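Local structure of protein stn1 (Schizosaccharomyces pombe, 3KF6) at residues W18-I23 with M140-N145; D25-S30 with S114-I119; I29-H34 with G107-F112; S91-S96 with Q121-L126. The protein is required for telomere maintenance, acting with Ten1 in an Rpa2-Rpa3-like complex and binding single-stranded telomeric DNA; this part is its N-terminal OB-fold region. All coordinates share one frame; numbering follows the deposited sequence.

In the fold
Contacts 1 to 3 tie the segment before the barrel to the C-terminal helix and to the barrel; contact 4 lies within the OB fold itself. Contact 1 is the buried one: a proline face, a phenylalanine edge and one tyrosine-amide hydrogen bond fix the N-terminal loop to helix 130-153. Contacts 2 and 3 are partly buried, without a hydrogen bond across their segments, contact 3 adding a CH-pi contact; they share Ile29 and Ser30 and lean on strand 102-110 and the loop leading into its sheet neighbour 117-120. The Lys143-Asp25 salt bridge joins contacts 1 and 2. Contact 4, across the chain's middle, is the watery one, where an exposed arginine stacks, bonds and binds two waters.

Contact 1 of 4, residues W18-I23 with M140-N145; sequences WNPMFI and MRYKKN
Tyr142, on the long helix 130-153, presents its ring to Pro20 and its hydroxyl to Asn19, and the side chain can be read atom by atom. CB starts beside the proline, 4.0 Å from Pro20 CG. With CG anti to the backbone N (chi1 -168°), the ring is carried away from the helix and laid against the loop. There CG touches Pro20 CG at 3.8 Å, while CD1 passes 3.7 Å from the carbonyl oxygen Pro20 O. The middle of the ring lies under the pyrrolidine: Pro20 CD stands 3.7 Å from the ring centroid and only 3° off the normal, a well-centred CH-pi contact. Beyond it CZ nears Asn19 OD1, and the tip, Tyr142 OH, donates a hydrogen bond to Asn19 OD1, the modelled 2.4 Å being so short that the exact length is doubtful. Amide and ring planes stand 55° apart. The other end of that amide is held too, since Asn19 ND2 bonds to the carbonyl of Trp49.

A second touch lies two residues earlier on the helix: Met140 CG meets the edge of the Phe22 ring, 3.8 Å from Phe22 CE1. Ten1 closes over this region, its Arg101 packing on Phe22 and its Glu100 on Met140, while Lys143 forms salt bridges with Asp25 and with the C-terminal carboxylate of Asp105 of Ten1. The loop thus binds the C-terminal helix mainly by apolar fit; the proline on the ring face probably limits the ring's turning, while the hydroxyl gives the amide oxygen a polar partner.

Contact 2 of 4, residues D25-S30 with S114-I119; sequences DVHKIS and SEVELI
Val116 and His27 make most of this contact, in which the end of the short helix 23-26 leans on the loop joining two strands of the OB-fold barrel, 102-110 and 117-120. The imidazole reaches the valine because His27 CG lies anti to its own carbonyl carbon (chi1 -78°), swinging the ring out from a type I turn, Val26 to Ile29. Val116 CG1 comes up to it obliquely, 3.5 Å from His27 ND1 and 3.8 Å from His27 CE1. The same methyl serves Val26 as well, lying 4.3 Å from Val26 CG1 and 4.1 Å from Val26 O, so one methyl touches both residues. The ring is steadied at its far nitrogen, where NE2 bonds to the carbonyl of Val77, at the start of strand 77-83. With an alanine in place of His27, Val116 CG1 would probably lose its ring neighbour and the Val77 carbonyl this donor. Glu115 adds a lighter touch from the solvent-exposed side: its aliphatic part, not its carboxylate, meets the imidazole, with Glu115 CG at the ring's edge, near its plane and 4.0 Å from His27 CE1.

Contact 3 of 4, residues I29-H34 with G107-F112; sequences ISFHPH and GKINSF
Phe31 lies with one ring face over Ser111 and the CZ end of its ring against Ile109, joining the loop after helix 23-26 to the end of strand 102-110 of the OB-fold barrel. The packing is tight here. Ser111 CB sits 3.6 Å from the ring centroid and 8° off the normal, a CH-pi contact placed nearly over the middle. Its hydroxyl oxygen lies over the same face, displaced to one side, with Ser111 OG 3.2 Å from Phe31 CD2. At the far end of the ring, Ile109 CD1 closes obliquely to 3.3 Å from Phe31 CZ, and Ile109 CG1 stands at the ring edge, in its plane. This approach follows from Ile109 CG1 lying between the backbone N and the carbonyl carbon (chi1 39°), which sends the longer branch toward the loop. That branch also meets Ile29 tip to tip, the two CD1 atoms, Ile29 CD1 and Ile109 CD1, being 4.1 Å apart, where the contact passes into the interior beside Ile50 and Met21.

The other side is loose. His32 to His34 are exposed, take almost no part and are less certain in the model, and 35-37 are not modelled. Ser111 and Phe31 themselves remain partly exposed. If Phe31 were replaced by a serine, Ser111 CB would probably lose the ring face it packs on and Ile109 CD1 its neighbour, leaving Ile29 as the main touch between these two segments. With no hydrogen bond across the two segments, cohesion depends on shape and on a polarised serine methylene lying against the aromatic face.

Contact 4 of 4, residues S91-S96 with Q121-L126; sequences SKRAIS and QSFEEL
The helix of the OB fold, 88-94, which sits between the third and fourth barrel strands, is fastened here to the final strand, 122-126, through Arg93 and Phe123. The guanidinium lies flat on the aromatic ring in an offset stack, the planes 10° apart and the centres 4.3 Å from each other. The overlap is near the rim, with Arg93 CZ 3.8 Å from Phe123 CE1, so the cation-pi contact is off-centre. A bend about the CG-CD bond of the arginine (chi3 50°) folds the group back over the ring. From that position Arg93 NH2 gives a nearly straight hydrogen bond of 2.8 Å to Phe123 O; the oxygen is in the guanidinium plane, whereas the nitrogen stands above the carbonyl plane.

Two waters extend the grip in the guanidinium plane: water 1, 2.9 Å from Arg93 NH1, also accepts from the backbone N of Phe123, and water 2, 3.0 Å from Arg93 NH2, accepts from the N of Glu125. Deeper in, Phe123 CZ lies 3.8 Å from Ala94 N, and Phe82 meets the ring edge-to-face. Just before Phe123 in the chain, Gln121 and Ser122 form a classic beta bulge opposite Phe106, where the chain turns its corner. One exposed cation therefore works in two ways, covering a buried aromatic and answering strand backbone atoms directly or through water, which is likely to keep the guanidinium from rotating.

Contact 1 of 4, residues W18-I23 with M140-N145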
# COMPACT_ATOMS: atom_id res chain seq x y z
N TRP A 18 14.77 7.95 -10.48
CA TRP A 18 13.55 8.12 -9.69
C TRP A 18 13.29 6.95 -8.72
O TRP A 18 12.24 6.88 -8.07
CB TRP A 18 12.34 8.32 -10.62
CG TRP A 18 11.51 7.10 -11.00
CD1 TRP A 18 11.63 5.81 -10.53
CD2 TRP A 18 10.37 7.09 -11.88
NE1 TRP A 18 10.63 5.02 -11.06
CE2 TRP A 18 9.84 5.77 -11.89
CE3 TRP A 18 9.73 8.07 -12.67
CZ2 TRP A 18 8.71 5.41 -12.65
CZ3 TRP A 18 8.61 7.71 -13.42
CH2 TRP A 18 8.12 6.39 -13.40
N ASN A 19 14.25 6.04 -8.65
CA ASN A 19 14.19 4.85 -7.79
C ASN A 19 12.82 4.41 -7.25
O ASN A 19 12.38 4.88 -6.20
CB ASN A 19 15.14 5.02 -6.61
CG ASN A 19 16.55 5.38 -7.05
OD1 ASN A 19 17.20 4.64 -7.78
ND2 ASN A 19 17.03 6.53 -6.59
N PRO A 20 12.14 3.50 -7.96
CA PRO A 20 10.84 3.02 -7.49
C PRO A 20 11.14 2.00 -6.38
O PRO A 20 11.82 1.01 -6.61
CB PRO A 20 10.24 2.38 -8.75
CG PRO A 20 11.46 1.84 -9.46
CD PRO A 20 12.48 2.94 -9.28
N MET A 21 10.63 2.25 -5.18
CA MET A 21 10.93 1.38 -4.05
C MET A 21 9.74 0.98 -3.19
O MET A 21 8.70 1.63 -3.19
CB MET A 21 11.94 2.06 -3.12
CG MET A 21 13.28 2.38 -3.74
SD MET A 21 14.36 3.24 -2.54
CE MET A 21 14.68 1.92 -1.37
N PHE A 22 9.91 -0.11 -2.44
CA PHE A 22 8.91 -0.57 -1.49
C PHE A 22 9.24 0.17 -0.21
O PHE A 22 10.41 0.43 0.09
CB PHE A 22 9.02 -2.08 -1.25
CG PHE A 22 8.41 -2.90 -2.35
CD1 PHE A 22 9.19 -3.81 -3.07
CD2 PHE A 22 7.06 -2.78 -2.66
CE1 PHE A 22 8.62 -4.58 -4.09
CE2 PHE A 22 6.49 -3.55 -3.67
CZ PHE A 22 7.27 -4.45 -4.39
N ILE A 23 8.22 0.51 0.56
CA ILE A 23 8.41 1.26 1.79
C ILE A 23 9.32 0.58 2.81
O ILE A 23 10.12 1.25 3.46
CB ILE A 23 7.03 1.62 2.40
CG1 ILE A 23 6.35 2.64 1.48
CG2 ILE A 23 7.18 2.17 3.82
CD1 ILE A 23 4.89 2.92 1.80
N MET A 140 9.77 -4.94 -7.90
CA MET A 140 10.47 -6.20 -7.71
C MET A 140 11.57 -6.35 -8.75
O MET A 140 12.66 -6.85 -8.45
CB MET A 140 9.48 -7.37 -7.77
CG MET A 140 8.58 -7.45 -6.54
SD MET A 140 7.45 -8.87 -6.54
CE MET A 140 6.20 -8.27 -7.67
N ARG A 141 11.30 -5.90 -9.97
CA ARG A 141 12.29 -5.99 -11.04
C ARG A 141 13.47 -5.06 -10.75
O ARG A 141 14.63 -5.44 -10.92
CB ARG A 141 11.65 -5.61 -12.38
CG ARG A 141 12.57 -5.82 -13.58
CD ARG A 141 11.90 -5.43 -14.89
NE ARG A 141 12.75 -5.71 -16.04
CZ ARG A 141 12.43 -5.43 -17.30
NH1 ARG A 141 11.27 -4.85 -17.58
NH2 ARG A 141 13.27 -5.73 -18.28
N TYR A 142 13.16 -3.85 -10.30
CA TYR A 142 14.20 -2.87 -9.98
C TYR A 142 15.09 -3.38 -8.85
O TYR A 142 16.32 -3.31 -8.94
CB TYR A 142 13.56 -1.54 -9.58
CG TYR A 142 14.52 -0.38 -9.51
CD1 TYR A 142 14.95 0.12 -8.28
CD2 TYR A 142 15.01 0.22 -10.67
CE1 TYR A 142 15.85 1.19 -8.21
CE2 TYR A 142 15.89 1.29 -10.61
CZ TYR A 142 16.31 1.77 -9.38
OH TYR A 142 17.18 2.82 -9.33
N LYS A 143 14.48 -3.89 -7.79
CA LYS A 143 15.25 -4.40 -6.66
C LYS A 143 16.13 -5.58 -7.06
O LYS A 143 17.27 -5.70 -6.61
CB LYS A 143 14.31 -4.83 -5.53
CG LYS A 143 15.04 -5.33 -4.29
CD LYS A 143 14.07 -5.50 -3.12
CE LYS A 143 14.80 -5.78 -1.82
NZ LYS A 143 13.83 -5.92 -0.69
N LYS A 144 15.61 -6.46 -7.90
CA LYS A 144 16.39 -7.62 -8.33
C LYS A 144 17.61 -7.19 -9.13
O LYS A 144 18.71 -7.71 -8.92
CB LYS A 144 15.52 -8.58 -9.15
CG LYS A 144 14.52 -9.34 -8.28
CD LYS A 144 13.56 -10.18 -9.11
CE LYS A 144 12.58 -10.91 -8.21
NZ LYS A 144 11.49 -11.58 -8.97
N ASN A 145 17.43 -6.23 -10.03
CA ASN A 145 18.55 -5.75 -10.83
C ASN A 145 19.60 -5.04 -9.98
O ASN A 145 20.80 -5.28 -10.16
CB ASN A 145 18.05 -4.81 -11.94
CG ASN A 145 17.43 -5.57 -13.09
OD1 ASN A 145 17.94 -6.62 -13.51
ND2 ASN A 145 16.33 -5.05 -13.63

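Contact 2 of 4, residues D25-S30 with S114-I119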
# COMPACT_ATOMS: atom_id res chain seq x y z
N ASP A 25 11.87 -1.09 2.24
CA ASP A 25 13.25 -0.87 1.82
C ASP A 25 13.66 0.58 2.04
O ASP A 25 14.83 0.88 2.30
CB ASP A 25 13.44 -1.25 0.34
CG ASP A 25 13.37 -2.76 0.13
OD1 ASP A 25 13.93 -3.49 0.97
OD2 ASP A 25 12.77 -3.20 -0.87
N VAL A 26 12.70 1.50 1.95
CA VAL A 26 12.99 2.91 2.18
C VAL A 26 13.48 3.04 3.63
O VAL A 26 14.45 3.75 3.90
CB VAL A 26 11.73 3.78 1.96
CG1 VAL A 26 12.00 5.23 2.35
CG2 VAL A 26 11.32 3.72 0.50
N HIS A 27 12.83 2.32 4.54
CA HIS A 27 13.21 2.35 5.96
C HIS A 27 14.55 1.67 6.22
O HIS A 27 15.05 1.70 7.35
CB HIS A 27 12.12 1.69 6.81
CG HIS A 27 10.93 2.57 7.06
ND1 HIS A 27 10.95 3.61 7.96
CD2 HIS A 27 9.70 2.57 6.51
CE1 HIS A 27 9.78 4.22 7.95
NE2 HIS A 27 9.00 3.60 7.08
N LYS A 28 15.13 1.05 5.19
CA LYS A 28 16.41 0.37 5.34
C LYS A 28 17.57 1.16 4.77
O LYS A 28 18.73 0.74 4.87
CB LYS A 28 16.35 -1.01 4.69
CG LYS A 28 15.48 -2.00 5.45
CD LYS A 28 15.42 -3.34 4.74
CE LYS A 28 14.50 -4.30 5.48
NZ LYS A 28 14.34 -5.60 4.76
N ILE A 29 17.27 2.30 4.16
CA ILE A 29 18.32 3.14 3.59
C ILE A 29 19.18 3.67 4.73
O ILE A 29 18.66 4.09 5.77
CB ILE A 29 17.73 4.34 2.82
CG1 ILE A 29 16.93 3.84 1.61
CG2 ILE A 29 18.84 5.28 2.35
CD1 ILE A 29 16.15 4.93 0.89
N SER A 30 20.49 3.63 4.55
CA SER A 30 21.42 4.09 5.58
C SER A 30 21.84 5.54 5.36
O SER A 30 22.10 5.97 4.23
CB SER A 30 22.66 3.20 5.61
OG SER A 30 23.31 3.18 4.35
N SER A 114 14.67 10.01 13.68
CA SER A 114 15.05 8.60 13.63
C SER A 114 14.22 7.84 12.60
O SER A 114 14.66 6.82 12.07
CB SER A 114 14.89 7.96 15.01
OG SER A 114 13.54 7.95 15.42
N GLU A 115 13.01 8.32 12.33
CA GLU A 115 12.14 7.69 11.35
C GLU A 115 12.21 8.50 10.06
O GLU A 115 11.90 9.69 10.06
CB GLU A 115 10.69 7.64 11.84
CG GLU A 115 9.76 6.88 10.90
CD GLU A 115 8.30 6.96 11.32
OE1 GLU A 115 8.03 6.96 12.54
OE2 GLU A 115 7.43 7.01 10.43
N VAL A 116 12.62 7.85 8.98
CA VAL A 116 12.72 8.52 7.69
C VAL A 116 11.31 8.86 7.20
O VAL A 116 10.35 8.19 7.55
CB VAL A 116 13.40 7.60 6.64
CG1 VAL A 116 12.57 6.35 6.43
CG2 VAL A 116 13.59 8.34 5.33
N GLU A 117 11.22 9.92 6.40
CA GLU A 117 9.94 10.35 5.84
C GLU A 117 10.20 10.78 4.41
O GLU A 117 11.35 10.93 4.00
CB GLU A 117 9.36 11.51 6.65
CG GLU A 117 10.35 12.62 6.97
CD GLU A 117 9.70 13.81 7.65
OE1 GLU A 117 8.88 13.60 8.58
OE2 GLU A 117 10.01 14.96 7.27
N LEU A 118 9.14 10.95 3.64
CA LEU A 118 9.29 11.34 2.25
C LEU A 118 8.69 12.72 2.03
O LEU A 118 7.52 12.94 2.33
CB LEU A 118 8.58 10.32 1.35
CG LEU A 118 8.64 10.53 -0.16
CD1 LEU A 118 10.06 10.34 -0.66
CD2 LEU A 118 7.70 9.52 -0.84
N ILE A 119 9.49 13.65 1.53
CA ILE A 119 9.00 14.99 1.25
C ILE A 119 8.53 14.94 -0.19
O ILE A 119 9.33 14.80 -1.11
CB ILE A 119 10.10 16.06 1.39
CG1 ILE A 119 10.77 15.96 2.77
CG2 ILE A 119 9.50 17.45 1.16
CD1 ILE A 119 9.84 16.13 3.95

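Contact 3 of 4, residues I29-H34 with G107-F112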
# COMPACT_ATOMS: atom_id res chain seq x y z
N ILE A 29 17.27 2.30 4.16
CA ILE A 29 18.32 3.14 3.59
C ILE A 29 19.18 3.67 4.73
O ILE A 29 18.66 4.09 5.77
CB ILE A 29 17.73 4.34 2.82
CG1 ILE A 29 16.93 3.84 1.61
CG2 ILE A 29 18.84 5.28 2.35
CD1 ILE A 29 16.15 4.93 0.89
N SER A 30 20.49 3.63 4.55
CA SER A 30 21.42 4.09 5.58
C SER A 30 21.84 5.54 5.36
O SER A 30 22.10 5.97 4.23
CB SER A 30 22.66 3.20 5.61
OG SER A 30 23.31 3.18 4.35
N PHE A 31 21.89 6.30 6.45
CA PHE A 31 22.29 7.68 6.39
C PHE A 31 23.46 7.93 7.32
O PHE A 31 23.70 7.20 8.27
CB PHE A 31 21.15 8.62 6.78
CG PHE A 31 20.02 8.65 5.80
CD1 PHE A 31 19.01 7.70 5.85
CD2 PHE A 31 19.98 9.64 4.82
CE1 PHE A 31 17.96 7.73 4.93
CE2 PHE A 31 18.94 9.68 3.90
CZ PHE A 31 17.93 8.72 3.96
N HIS A 32 24.20 8.98 7.01
CA HIS A 32 25.33 9.39 7.79
C HIS A 32 25.16 10.90 7.83
O HIS A 32 25.90 11.63 7.18
CB HIS A 32 26.62 8.96 7.10
CG HIS A 32 26.77 7.46 7.02
ND1 HIS A 32 26.86 6.66 8.13
CD2 HIS A 32 26.75 6.62 5.95
CE1 HIS A 32 26.88 5.39 7.76
NE2 HIS A 32 26.81 5.34 6.45
N PRO A 33 24.15 11.36 8.58
CA PRO A 33 23.71 12.73 8.82
C PRO A 33 24.65 13.77 8.24
O PRO A 33 24.23 14.77 7.68
CB PRO A 33 23.62 12.81 10.34
CG PRO A 33 23.89 11.35 10.83
CD PRO A 33 23.65 10.49 9.65
N HIS A 34 25.95 13.51 8.40
CA HIS A 34 27.01 14.37 7.89
C HIS A 34 27.35 13.98 6.45
O HIS A 34 28.12 13.04 6.21
CB HIS A 34 28.22 14.21 8.78
CG HIS A 34 27.91 14.39 10.23
ND1 HIS A 34 27.59 15.61 10.77
CD2 HIS A 34 27.80 13.49 11.24
CE1 HIS A 34 27.31 15.47 12.05
NE2 HIS A 34 27.43 14.19 12.36
N GLY A 107 9.31 11.84 -4.45
CA GLY A 107 9.88 12.80 -3.52
C GLY A 107 11.28 12.47 -3.07
O GLY A 107 11.90 11.53 -3.58
N LYS A 108 11.79 13.24 -2.12
CA LYS A 108 13.13 13.01 -1.60
C LYS A 108 13.04 12.52 -0.17
O LYS A 108 12.14 12.89 0.57
CB LYS A 108 13.97 14.29 -1.67
CG LYS A 108 13.33 15.50 -1.03
CD LYS A 108 14.31 16.67 -1.00
CE LYS A 108 13.64 17.98 -0.59
NZ LYS A 108 12.70 18.47 -1.63
N ILE A 109 13.98 11.66 0.20
CA ILE A 109 14.02 11.13 1.55
C ILE A 109 14.52 12.18 2.52
O ILE A 109 15.39 12.99 2.17
CB ILE A 109 14.93 9.89 1.63
CG1 ILE A 109 16.17 10.11 0.76
CG2 ILE A 109 14.16 8.66 1.20
CD1 ILE A 109 17.14 8.94 0.75
N ASN A 110 13.96 12.18 3.72
CA ASN A 110 14.33 13.12 4.77
C ASN A 110 14.66 12.30 6.01
O ASN A 110 13.82 11.55 6.50
CB ASN A 110 13.18 14.07 5.06
CG ASN A 110 13.52 15.08 6.13
OD1 ASN A 110 14.47 15.85 6.00
ND2 ASN A 110 12.73 15.09 7.20
N SER A 111 15.88 12.45 6.52
CA SER A 111 16.31 11.70 7.70
C SER A 111 16.61 12.54 8.93
O SER A 111 17.48 12.19 9.73
CB SER A 111 17.54 10.86 7.35
OG SER A 111 18.61 11.70 6.92
N PHE A 112 15.89 13.64 9.10
CA PHE A 112 16.09 14.52 10.25
C PHE A 112 15.80 13.77 11.55
O PHE A 112 16.56 13.87 12.52
CB PHE A 112 15.19 15.75 10.13
CG PHE A 112 15.37 16.75 11.24
CD1 PHE A 112 14.45 16.82 12.28
CD2 PHE A 112 16.45 17.62 11.25
CE1 PHE A 112 14.60 17.74 13.32
CE2 PHE A 112 16.62 18.54 12.28
CZ PHE A 112 15.69 18.61 13.31

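Contact 4 of 4, residues S91-S96 with Q121-L126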
# COMPACT_ATOMS: atom_id res chain seq x y z
N SER A 91 -0.64 20.48 -2.31
CA SER A 91 -1.00 20.27 -0.92
C SER A 91 -2.52 20.18 -0.77
O SER A 91 -3.04 19.39 0.02
CB SER A 91 -0.46 21.40 -0.05
OG SER A 91 0.96 21.43 -0.08
N LYS A 92 -3.23 21.01 -1.53
CA LYS A 92 -4.68 21.01 -1.47
C LYS A 92 -5.22 19.68 -1.99
O LYS A 92 -6.13 19.09 -1.39
CB LYS A 92 -5.25 22.16 -2.31
CG LYS A 92 -6.75 22.28 -2.21
CD LYS A 92 -7.26 23.51 -2.93
CE LYS A 92 -8.75 23.68 -2.72
NZ LYS A 92 -9.22 24.96 -3.30
N ARG A 93 -4.67 19.20 -3.10
CA ARG A 93 -5.09 17.93 -3.67
C ARG A 93 -4.81 16.80 -2.69
O ARG A 93 -5.56 15.83 -2.62
CB ARG A 93 -4.32 17.66 -4.97
CG ARG A 93 -4.63 18.62 -6.10
CD ARG A 93 -3.59 18.46 -7.19
NE ARG A 93 -3.41 17.06 -7.55
CZ ARG A 93 -2.23 16.49 -7.76
NH1 ARG A 93 -1.12 17.20 -7.64
NH2 ARG A 93 -2.16 15.21 -8.08
N ALA A 94 -3.73 16.93 -1.93
CA ALA A 94 -3.35 15.92 -0.95
C ALA A 94 -4.39 15.71 0.13
O ALA A 94 -4.75 14.57 0.43
CB ALA A 94 -2.01 16.28 -0.32
N ILE A 95 -4.88 16.79 0.74
CA ILE A 95 -5.89 16.63 1.78
C ILE A 95 -7.29 16.45 1.21
O ILE A 95 -8.26 16.35 1.96
CB ILE A 95 -5.89 17.81 2.78
CG1 ILE A 95 -5.86 19.15 2.04
CG2 ILE A 95 -4.72 17.66 3.74
CD1 ILE A 95 -5.98 20.35 2.97
N SER A 96 -7.40 16.41 -0.11
CA SER A 96 -8.70 16.19 -0.75
C SER A 96 -8.85 14.67 -0.88
O SER A 96 -9.92 14.17 -1.21
CB SER A 96 -8.75 16.84 -2.14
OG SER A 96 -8.04 16.09 -3.10
N GLN A 121 7.28 15.78 -3.90
CA GLN A 121 7.56 16.78 -4.92
C GLN A 121 6.37 16.78 -5.87
O GLN A 121 6.00 17.80 -6.44
CB GLN A 121 8.84 16.45 -5.68
CG GLN A 121 9.09 17.42 -6.84
CD GLN A 121 10.46 17.26 -7.46
OE1 GLN A 121 11.46 17.66 -6.88
NE2 GLN A 121 10.50 16.66 -8.65
N SER A 122 5.76 15.60 -6.03
CA SER A 122 4.59 15.46 -6.88
C SER A 122 3.92 14.13 -6.59
O SER A 122 4.55 13.20 -6.08
CB SER A 122 4.97 15.53 -8.36
OG SER A 122 5.70 14.38 -8.77
N PHE A 123 2.63 14.05 -6.89
CA PHE A 123 1.90 12.80 -6.69
C PHE A 123 0.68 12.77 -7.58
O PHE A 123 0.23 13.79 -8.10
CB PHE A 123 1.47 12.62 -5.23
CG PHE A 123 0.13 13.22 -4.90
CD1 PHE A 123 -0.01 14.59 -4.68
CD2 PHE A 123 -1.00 12.41 -4.79
CE1 PHE A 123 -1.26 15.14 -4.36
CE2 PHE A 123 -2.25 12.95 -4.47
CZ PHE A 123 -2.38 14.32 -4.26
N GLU A 124 0.15 11.57 -7.77
CA GLU A 124 -1.04 11.41 -8.58
C GLU A 124 -1.85 10.31 -7.95
O GLU A 124 -1.29 9.35 -7.42
CB GLU A 124 -0.67 11.02 -10.01
CG GLU A 124 0.00 9.66 -10.13
CD GLU A 124 0.29 9.28 -11.57
OE1 GLU A 124 -0.65 9.31 -12.40
OE2 GLU A 124 1.46 8.94 -11.88
N GLU A 125 -3.16 10.45 -7.97
CA GLU A 125 -4.01 9.41 -7.42
C GLU A 125 -4.13 8.35 -8.50
O GLU A 125 -4.28 8.67 -9.69
CB GLU A 125 -5.40 9.96 -7.07
CG GLU A 125 -6.39 8.86 -6.74
CD GLU A 125 -7.76 9.38 -6.38
OE1 GLU A 125 -8.17 10.43 -6.92
OE2 GLU A 125 -8.44 8.72 -5.56
N LEU A 126 -4.04 7.08 -8.11
CA LEU A 126 -4.15 5.98 -9.07
C LEU A 126 -5.54 5.38 -8.88
O LEU A 126 -5.82 4.78 -7.84
CB LEU A 126 -3.08 4.93 -8.81
CG LEU A 126 -1.63 5.42 -8.90
CD1 LEU A 126 -0.67 4.26 -8.62
CD2 LEU A 126 -1.35 6.02 -10.27
O HOH W 1 1.70 16.58 -8.18
O HOH W 2 -4.30 13.15 -8.68